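Local coordinates for putative ABC transporter, periplasmic binding protein, amino acid (Neisseria gonorrhoeae, PDB 2YJP) that probably serves as the periplasmic solute receptor that binds L-cysteine and delivers it to an amino-acid ABC importer, at residues A[66-71]-A[212-217]; A[177-180]-A[185-188]; A[200-205]-A[221-226]. The protein carries 1 engineered substitution. One frame throughout, in Å; residues are numbered along the deposited sequence.

Interaction 1: residues A[66-71]-A[212-217]; sequences PPFGYV and DNALLW. With CYS (cysteine), chain D.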
loop_
_atom_site.group_PDB
_atom_site.type_symbol
_atom_site.label_atom_id
_atom_site.label_comp_id
_atom_site.label_asym_id
_atom_site.label_seq_id
_atom_site.Cartn_x
_atom_site.Cartn_y
_atom_site.Cartn_z
ATOM N N PRO A 66 -7.183 5.019 -0.347
ATOM C CA PRO A 66 -7.111 5.790 -1.578
ATOM C C PRO A 66 -5.845 6.688 -1.512
ATOM O O PRO A 66 -5.504 7.215 -0.453
ATOM C CB PRO A 66 -8.378 6.651 -1.535
ATOM C CG PRO A 66 -8.646 6.860 -0.046
ATOM C CD PRO A 66 -8.121 5.588 0.640
ATOM N N PRO A 67 -5.175 6.903 -2.646
ATOM C CA PRO A 67 -5.542 6.523 -3.996
ATOM C C PRO A 67 -4.966 5.218 -4.501
ATOM O O PRO A 67 -4.953 5.009 -5.734
ATOM C CB PRO A 67 -4.917 7.634 -4.827
ATOM C CG PRO A 67 -3.610 7.963 -4.030
ATOM C CD PRO A 67 -4.022 7.828 -2.598
ATOM N N PHE A 68 -4.502 4.343 -3.613
ATOM C CA PHE A 68 -3.853 3.101 -4.026
ATOM C C PHE A 68 -4.812 1.920 -4.203
ATOM O O PHE A 68 -4.700 1.155 -5.173
ATOM C CB PHE A 68 -2.713 2.797 -3.036
ATOM C CG PHE A 68 -1.749 3.947 -2.930
ATOM C CD1 PHE A 68 -0.891 4.217 -3.975
ATOM C CD2 PHE A 68 -1.785 4.820 -1.861
ATOM C CE1 PHE A 68 -0.016 5.290 -3.961
ATOM C CE2 PHE A 68 -0.934 5.925 -1.819
ATOM C CZ PHE A 68 -0.033 6.154 -2.921
ATOM N N GLY A 69 -5.721 1.772 -3.235
ATOM C CA GLY A 69 -6.731 0.733 -3.257
ATOM C C GLY A 69 -7.874 1.163 -2.394
ATOM O O GLY A 69 -7.689 1.416 -1.184
ATOM N N TYR A 70 -9.047 1.269 -3.009
ATOM C CA TYR A 70 -10.272 1.679 -2.283
ATOM C C TYR A 70 -11.491 1.230 -3.044
ATOM O O TYR A 70 -11.389 0.581 -4.074
ATOM C CB TYR A 70 -10.287 3.208 -2.002
ATOM C CG TYR A 70 -10.391 4.073 -3.263
ATOM C CD1 TYR A 70 -9.256 4.275 -4.112
ATOM C CD2 TYR A 70 -11.602 4.675 -3.617
ATOM C CE1 TYR A 70 -9.335 5.075 -5.236
ATOM C CE2 TYR A 70 -11.711 5.464 -4.789
ATOM C CZ TYR A 70 -10.579 5.646 -5.599
ATOM O OH TYR A 70 -10.682 6.398 -6.768
ATOM N N VAL A 71 -12.649 1.580 -2.510
ATOM C CA VAL A 71 -13.925 1.228 -3.058
ATOM C C VAL A 71 -14.687 2.517 -3.294
ATOM O O VAL A 71 -14.823 3.307 -2.372
ATOM C CB VAL A 71 -14.687 0.312 -2.082
ATOM C CG1 VAL A 71 -16.119 0.097 -2.548
ATOM C CG2 VAL A 71 -13.904 -1.042 -1.945
ATOM N N ASP A 212 2.760 5.654 5.300
ATOM C CA ASP A 212 3.405 5.950 4.026
ATOM C C ASP A 212 3.190 7.435 3.770
ATOM O O ASP A 212 2.064 7.908 3.866
ATOM C CB ASP A 212 2.766 5.106 2.859
ATOM C CG ASP A 212 3.194 3.636 2.878
ATOM O OD1 ASP A 212 4.056 3.289 3.726
ATOM O OD2 ASP A 212 2.669 2.792 2.035
ATOM N N ASN A 213 4.224 8.179 3.395
ATOM C CA ASN A 213 4.007 9.633 3.208
ATOM C C ASN A 213 3.035 9.987 2.081
ATOM O O ASN A 213 2.238 10.941 2.216
ATOM C CB ASN A 213 5.311 10.459 3.113
ATOM C CG ASN A 213 6.274 9.996 1.974
ATOM O OD1 ASN A 213 5.896 9.302 1.006
ATOM N ND2 ASN A 213 7.544 10.433 2.097
ATOM N N ALA A 214 3.093 9.222 0.995
ATOM C CA ALA A 214 2.193 9.421 -0.112
ATOM C C ALA A 214 0.738 9.281 0.347
ATOM O O ALA A 214 -0.110 10.018 -0.075
ATOM C CB ALA A 214 2.510 8.375 -1.253
ATOM N N LEU A 215 0.434 8.302 1.176
ATOM C CA LEU A 215 -0.899 8.241 1.724
ATOM C C LEU A 215 -1.184 9.537 2.499
ATOM O O LEU A 215 -2.235 10.152 2.334
ATOM C CB LEU A 215 -1.067 7.026 2.659
ATOM C CG LEU A 215 -2.422 6.948 3.356
ATOM C CD1 LEU A 215 -3.576 6.862 2.314
ATOM C CD2 LEU A 215 -2.444 5.758 4.289
ATOM N N LEU A 216 -0.247 9.937 3.358
ATOM C CA LEU A 216 -0.497 11.096 4.246
ATOM C C LEU A 216 -0.681 12.402 3.461
ATOM O O LEU A 216 -1.530 13.224 3.808
ATOM C CB LEU A 216 0.647 11.260 5.242
ATOM C CG LEU A 216 0.937 10.123 6.235
ATOM C CD1 LEU A 216 1.992 10.624 7.266
ATOM C CD2 LEU A 216 -0.334 9.647 6.930
ATOM N N TRP A 217 0.095 12.584 2.380
ATOM C CA TRP A 217 -0.127 13.733 1.518
ATOM C C TRP A 217 -1.558 13.700 0.915
ATOM O O TRP A 217 -2.204 14.737 0.820
ATOM C CB TRP A 217 0.916 13.836 0.405
ATOM C CG TRP A 217 2.374 14.000 0.917
ATOM C CD1 TRP A 217 2.808 14.745 2.002
ATOM C CD2 TRP A 217 3.569 13.477 0.301
ATOM N NE1 TRP A 217 4.180 14.682 2.111
ATOM C CE2 TRP A 217 4.677 13.899 1.103
ATOM C CE3 TRP A 217 3.806 12.665 -0.801
ATOM C CZ2 TRP A 217 6.026 13.544 0.800
ATOM C CZ3 TRP A 217 5.159 12.305 -1.102
ATOM C CH2 TRP A 217 6.242 12.747 -0.299
HETATM N N CYS D . 3.035 0.108 2.170
HETATM C CA CYS D . 3.077 0.013 3.647
HETATM C C CYS D . 3.177 -1.454 4.071
HETATM O O CYS D . 3.271 -2.351 3.179
HETATM C CB CYS D . 1.836 0.616 4.290
HETATM S SG CYS D . 0.277 -0.088 3.727
HETATM O OXT CYS D . 3.180 -1.721 5.276
#

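Interaction 2: residues A[177-180]-A[185-188]; sequences AFFT and EVKL. With ZN (zinc ion), chain E.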
loop_
_atom_site.group_PDB
_atom_site.type_symbol
_atom_site.label_atom_id
_atom_site.label_comp_id
_atom_site.label_asym_id
_atom_site.label_seq_id
_atom_site.Cartn_x
_atom_site.Cartn_y
_atom_site.Cartn_z
ATOM N N ALA A 177 5.921 -1.175 12.275
ATOM C CA ALA A 177 7.187 -1.907 12.491
ATOM C C ALA A 177 8.387 -0.949 12.790
ATOM O O ALA A 177 9.202 -1.166 13.687
ATOM C CB ALA A 177 7.517 -2.786 11.293
ATOM N N PHE A 178 8.427 0.140 12.072
ATOM C CA PHE A 178 9.455 1.130 12.284
ATOM C C PHE A 178 9.541 1.691 13.726
ATOM O O PHE A 178 10.608 1.679 14.335
ATOM C CB PHE A 178 9.269 2.281 11.309
ATOM C CG PHE A 178 10.309 3.364 11.444
ATOM C CD1 PHE A 178 11.610 3.153 10.987
ATOM C CD2 PHE A 178 9.988 4.591 12.006
ATOM C CE1 PHE A 178 12.611 4.165 11.086
ATOM C CE2 PHE A 178 10.972 5.620 12.098
ATOM C CZ PHE A 178 12.300 5.380 11.645
ATOM N N PHE A 179 8.411 2.174 14.244
ATOM C CA PHE A 179 8.336 2.753 15.597
ATOM C C PHE A 179 8.538 1.704 16.685
ATOM O O PHE A 179 9.264 1.942 17.618
ATOM C CB PHE A 179 7.010 3.518 15.754
ATOM C CG PHE A 179 7.097 4.894 15.205
ATOM C CD1 PHE A 179 7.663 5.917 15.960
ATOM C CD2 PHE A 179 6.734 5.159 13.907
ATOM C CE1 PHE A 179 7.804 7.179 15.434
ATOM C CE2 PHE A 179 6.866 6.404 13.374
ATOM C CZ PHE A 179 7.384 7.424 14.121
ATOM N N THR A 180 7.929 0.534 16.540
ATOM C CA THR A 180 8.192 -0.579 17.404
ATOM C C THR A 180 9.708 -0.922 17.503
ATOM O O THR A 180 10.231 -1.156 18.595
ATOM C CB THR A 180 7.413 -1.818 16.913
ATOM O OG1 THR A 180 6.028 -1.524 16.955
ATOM C CG2 THR A 180 7.691 -3.004 17.768
ATOM N N GLU A 185 10.442 3.876 22.807
ATOM C CA GLU A 185 10.027 4.863 23.779
ATOM C C GLU A 185 8.689 5.550 23.386
ATOM O O GLU A 185 8.083 6.216 24.206
ATOM C CB GLU A 185 11.156 5.888 23.977
ATOM C CG GLU A 185 11.173 7.101 23.008
ATOM C CD GLU A 185 11.880 6.814 21.655
ATOM O OE1 GLU A 185 12.155 5.643 21.383
ATOM O OE2 GLU A 185 12.175 7.785 20.873
ATOM N N VAL A 186 8.267 5.432 22.129
ATOM C CA VAL A 186 7.051 6.082 21.662
ATOM C C VAL A 186 5.851 5.150 21.854
ATOM O O VAL A 186 5.828 4.016 21.318
ATOM C CB VAL A 186 7.131 6.511 20.146
ATOM C CG1 VAL A 186 5.754 7.044 19.653
ATOM C CG2 VAL A 186 8.232 7.579 19.947
ATOM N N LYS A 187 4.852 5.638 22.590
ATOM C CA LYS A 187 3.637 4.895 22.836
ATOM C C LYS A 187 2.741 4.826 21.579
ATOM O O LYS A 187 2.376 5.857 21.018
ATOM C CB LYS A 187 2.916 5.522 24.023
ATOM C CG LYS A 187 1.537 4.968 24.294
ATOM C CD LYS A 187 1.182 5.041 25.790
ATOM C CE LYS A 187 0.359 6.322 26.142
ATOM N NZ LYS A 187 1.141 7.499 26.779
ATOM N N LEU A 188 2.391 3.611 21.153
ATOM C CA LEU A 188 1.570 3.389 19.957
ATOM C C LEU A 188 0.151 2.932 20.284
ATOM O O LEU A 188 -0.075 2.047 21.129
ATOM C CB LEU A 188 2.192 2.293 19.069
ATOM C CG LEU A 188 3.615 2.549 18.565
ATOM C CD1 LEU A 188 4.117 1.298 17.820
ATOM C CD2 LEU A 188 3.703 3.898 17.725
HETATM ZN ZN ZN E . 13.457 7.352 19.327
HETATM O O HOH W 1 14.493 5.863 19.454
#

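Interaction 3: residues A[200-205]-A[221-226]; sequences ALKDGR and KENPNF. With ZN (zinc ion), chain H; ZN (zinc ion), chain F; EDO (1,2-ethanediol), chain K.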
loop_
_atom_site.group_PDB
_atom_site.type_symbol
_atom_site.label_atom_id
_atom_site.label_comp_id
_atom_site.label_asym_id
_atom_site.label_seq_id
_atom_site.Cartn_x
_atom_site.Cartn_y
_atom_site.Cartn_z
ATOM N N ALA A 200 -9.416 8.017 14.397
ATOM C CA ALA A 200 -8.956 8.236 15.758
ATOM C C ALA A 200 -8.122 9.510 15.839
ATOM O O ALA A 200 -8.018 10.130 16.902
ATOM C CB ALA A 200 -8.170 7.054 16.257
ATOM N N LEU A 201 -7.542 9.914 14.711
ATOM C CA LEU A 201 -6.687 11.096 14.715
ATOM C C LEU A 201 -7.575 12.326 14.728
ATOM O O LEU A 201 -7.392 13.249 15.573
ATOM C CB LEU A 201 -5.682 11.074 13.551
ATOM C CG LEU A 201 -4.860 12.371 13.425
ATOM C CD1 LEU A 201 -3.784 12.443 14.497
ATOM C CD2 LEU A 201 -4.300 12.505 12.026
ATOM N N LYS A 202 -8.609 12.289 13.871
ATOM C CA LYS A 202 -9.668 13.321 13.899
ATOM C C LYS A 202 -10.285 13.475 15.291
ATOM O O LYS A 202 -10.616 14.599 15.697
ATOM C CB LYS A 202 -10.771 13.040 12.846
ATOM C CG LYS A 202 -10.411 13.461 11.393
ATOM C CD LYS A 202 -11.062 12.601 10.333
ATOM C CE LYS A 202 -12.526 12.764 10.298
ATOM N NZ LYS A 202 -13.180 12.133 9.103
ATOM N N ASP A 203 -10.490 12.350 16.006
ATOM C CA ASP A 203 -11.087 12.384 17.340
ATOM C C ASP A 203 -10.083 12.768 18.460
ATOM O O ASP A 203 -10.454 12.814 19.623
ATOM C CB ASP A 203 -11.705 11.040 17.664
ATOM C CG ASP A 203 -12.954 10.721 16.795
ATOM O OD1 ASP A 203 -13.575 11.621 16.180
ATOM O OD2 ASP A 203 -13.326 9.513 16.714
ATOM N N GLY A 204 -8.812 12.996 18.136
ATOM C CA GLY A 204 -7.832 13.329 19.165
ATOM C C GLY A 204 -7.379 12.152 20.027
ATOM O O GLY A 204 -6.920 12.343 21.138
ATOM N N ARG A 205 -7.464 10.920 19.511
ATOM C CA ARG A 205 -7.022 9.773 20.275
ATOM C C ARG A 205 -5.489 9.716 20.380
ATOM O O ARG A 205 -4.942 9.077 21.277
ATOM C CB ARG A 205 -7.627 8.493 19.687
ATOM C CG ARG A 205 -9.148 8.246 20.000
ATOM C CD ARG A 205 -9.315 7.544 21.347
ATOM N NE ARG A 205 -9.432 6.076 21.265
ATOM C CZ ARG A 205 -8.874 5.223 22.144
ATOM N NH1 ARG A 205 -8.126 5.676 23.156
ATOM N NH2 ARG A 205 -9.048 3.903 22.003
ATOM N N LYS A 221 -4.605 16.502 1.996
ATOM C CA LYS A 221 -5.208 17.277 0.940
ATOM C C LYS A 221 -6.739 17.460 1.188
ATOM O O LYS A 221 -7.299 18.533 0.905
ATOM C CB LYS A 221 -4.933 16.582 -0.422
ATOM C CG LYS A 221 -5.316 17.489 -1.628
ATOM C CD LYS A 221 -5.368 16.758 -2.961
ATOM C CE LYS A 221 -5.696 17.729 -4.077
ATOM N NZ LYS A 221 -5.628 17.101 -5.462
ATOM N N GLU A 222 -7.407 16.403 1.658
ATOM C CA GLU A 222 -8.822 16.472 1.907
ATOM C C GLU A 222 -9.100 16.776 3.370
ATOM O O GLU A 222 -10.237 16.919 3.724
ATOM C CB GLU A 222 -9.563 15.151 1.481
ATOM C CG GLU A 222 -9.343 14.750 0.009
ATOM C CD GLU A 222 -9.820 15.779 -1.017
ATOM O OE1 GLU A 222 -10.642 16.679 -0.771
ATOM O OE2 GLU A 222 -9.356 15.684 -2.141
ATOM N N ASN A 223 -8.072 16.850 4.211
ATOM C CA ASN A 223 -8.221 17.188 5.630
ATOM C C ASN A 223 -7.277 18.290 6.057
ATOM O O ASN A 223 -6.289 18.028 6.742
ATOM C CB ASN A 223 -7.981 15.944 6.476
ATOM C CG ASN A 223 -9.037 14.873 6.210
ATOM O OD1 ASN A 223 -10.069 14.767 6.922
ATOM N ND2 ASN A 223 -8.799 14.079 5.165
ATOM N N PRO A 224 -7.592 19.539 5.659
ATOM C CA PRO A 224 -6.605 20.607 5.747
ATOM C C PRO A 224 -6.335 21.171 7.152
ATOM O O PRO A 224 -5.521 22.035 7.283
ATOM C CB PRO A 224 -7.141 21.658 4.772
ATOM C CG PRO A 224 -8.664 21.477 4.884
ATOM C CD PRO A 224 -8.846 19.985 5.014
ATOM N N ASN A 225 -6.960 20.646 8.202
ATOM C CA ASN A 225 -6.510 21.010 9.551
ATOM C C ASN A 225 -5.306 20.183 10.002
ATOM O O ASN A 225 -4.769 20.351 11.128
ATOM C CB ASN A 225 -7.676 20.929 10.549
ATOM C CG ASN A 225 -8.650 22.110 10.408
ATOM O OD1 ASN A 225 -8.320 23.152 9.847
ATOM N ND2 ASN A 225 -9.820 21.959 10.943
ATOM N N PHE A 226 -4.871 19.281 9.118
ATOM C CA PHE A 226 -3.687 18.482 9.327
ATOM C C PHE A 226 -2.585 18.788 8.333
ATOM O O PHE A 226 -2.865 19.195 7.184
ATOM C CB PHE A 226 -4.071 17.013 9.319
ATOM C CG PHE A 226 -5.034 16.679 10.433
ATOM C CD1 PHE A 226 -4.545 16.333 11.701
ATOM C CD2 PHE A 226 -6.410 16.807 10.226
ATOM C CE1 PHE A 226 -5.429 16.079 12.770
ATOM C CE2 PHE A 226 -7.334 16.568 11.276
ATOM C CZ PHE A 226 -6.848 16.186 12.576
HETATM ZN ZN ZN H . -15.254 9.330 15.102
HETATM ZN ZN ZN F . -10.760 17.417 -2.884
HETATM C C1 EDO K . -11.695 17.664 13.886
HETATM O O1 EDO K . -10.395 17.056 14.160
HETATM C C2 EDO K . -11.478 19.116 13.448
HETATM O O2 EDO K . -10.203 19.342 12.801
HETATM O O HOH W 2 -12.082 12.755 6.693
HETATM O O HOH W 3 -9.604 17.102 -4.673
#

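Interaction 1: residues A[66-71]-A[212-217]
F68 points its ring edge at the helix that opens at N213: CZ lies 3.8 Å from A214 CB, near the plane of the ring, and CE2 stands 4.1 Å from the backbone N of L215. With CG anti to the carbonyl carbon (chi1 -55°), the ring extends to the first helical turn, while P67 CG rests over one face, offset toward the rim. L215 makes the other touch: its CD1 methyl lies 3.4 Å from the carbonyl O of P66, a van der Waals contact. Y279 and L275 pack on F68. In this family-3 solute-binding protein the contact brings a loop of one lobe against a helix start of the other, beside the cysteine pocket. A classic beta bulge sets F68 and G69 opposite K65 on the adjoining strand. No hydrogen bond links the two segments; the polar work of D212, at the N-cap but without a capping bond, is directed at the ligand. OD2 accepts a hydrogen bond from the amino N of the bound cysteine at 2.7 Å and forms a salt bridge with K65 NZ. That lysine probably helps hold the carboxylate in place, and N124 O is hydrogen-bonded to the cysteine as well.

Interaction 2: residues A[177-180]-A[185-188]
F179 lays its ring and CB against V186 and L188, where the chain turns from the loop into strand 187-191. CD1 approaches V186 CB at 4.3 Å, and CB sits 3.9 Å from L188 CD2; both partners lie oblique to the ring. Having CG anti to the carbonyl carbon (chi1 -83°) directs the ring off the helix beside V186, and F178 CD2 lies over one ring face, toward the rim. L167 of the neighbouring strand touches F179, V186 and L188 alike, so the three share one apolar layer between helix and sheet. L188 also reaches T180 with its other methyl: CD1 is 3.5 Å from OG1, the two side chains crossing at about a right angle. The hydroxyl of T180 has its polar partner within the helix, D176 O, to which it is hydrogen-bonded, and meets L188 by van der Waals contact. At the edge of this packing E185 binds a zinc ion through OE2 at 2.0 Å. OE1 accepts a 3.0 Å hydrogen bond from a water modelled unusually close to the zinc, so its role as a ligand is doubtful. H183 ND1 is a further zinc ligand, and the imidazole also meets the F179 ring. The helix and strand here are the second and third elements of a beta-alpha-beta unit, strand 166-170, helix 174-182 and strand 187-191, with the zinc site on the turn joining them.

Interaction 3: residues A[200-205]-A[221-226]
The C-terminal end of helix 194-202 meets the type I beta turn N223 to F226, which leads from helix 213-222 into strand 226-230. G204, with positive phi, closes helix 194-202 in a Schellman motif: its N bonds L201 O, and R205 N bonds A200 O. Just before that end, L201 and F226 pass one another in opposite directions. L201 CG, oblique to the ring, and CD2 each lie 3.8 Å from F226 CE1. V149 of strand 142-151 packs against both, and W219 meets the F226 ring, so the pair lies between the helices and the sheet. K202 runs alongside: its CA is 4.2 Å from F226 CZ, and a bend at chi3 (67°) turns the chain across N223. A water joins the two polar ends, accepting from K202 NZ at 2.7 Å and donating to N223 OD1 at 2.9 Å. N223 ND2 bonds W219 O, which helps to fix the amide. E222 holds a zinc ion through both carboxylate oxygens, and D203 OD2 approaches another at a long 2.5 Å. A 1,2-ethanediol, probably from the crystallisation liquor, gives a second bridge: its O1 donates to K202 O, while N225 ND2 donates to its O2 at 3.2 Å and 165°.

In the fold
Interactions 1 and 3 share helix 213-222: the first touches its opening turn beside the cysteine, the second involves the turn that leaves its far end, with centres 15 Å apart. Interaction 2 is separate from both, its centre 22 Å from that of interaction 1 and 20 Å from that of interaction 3. Strand 187-191 of interaction 2 runs on to helix 194-202 of interaction 3. Only interaction 1 contributes a residue, D212, to the cysteine pocket; in interaction 2 the side chain of F179 remains about 12 Å from the ligand. Zinc ions lie beside the two peripheral contacts, whose centres are about 20 Å from the centre of the chain, against 7 Å for interaction 1.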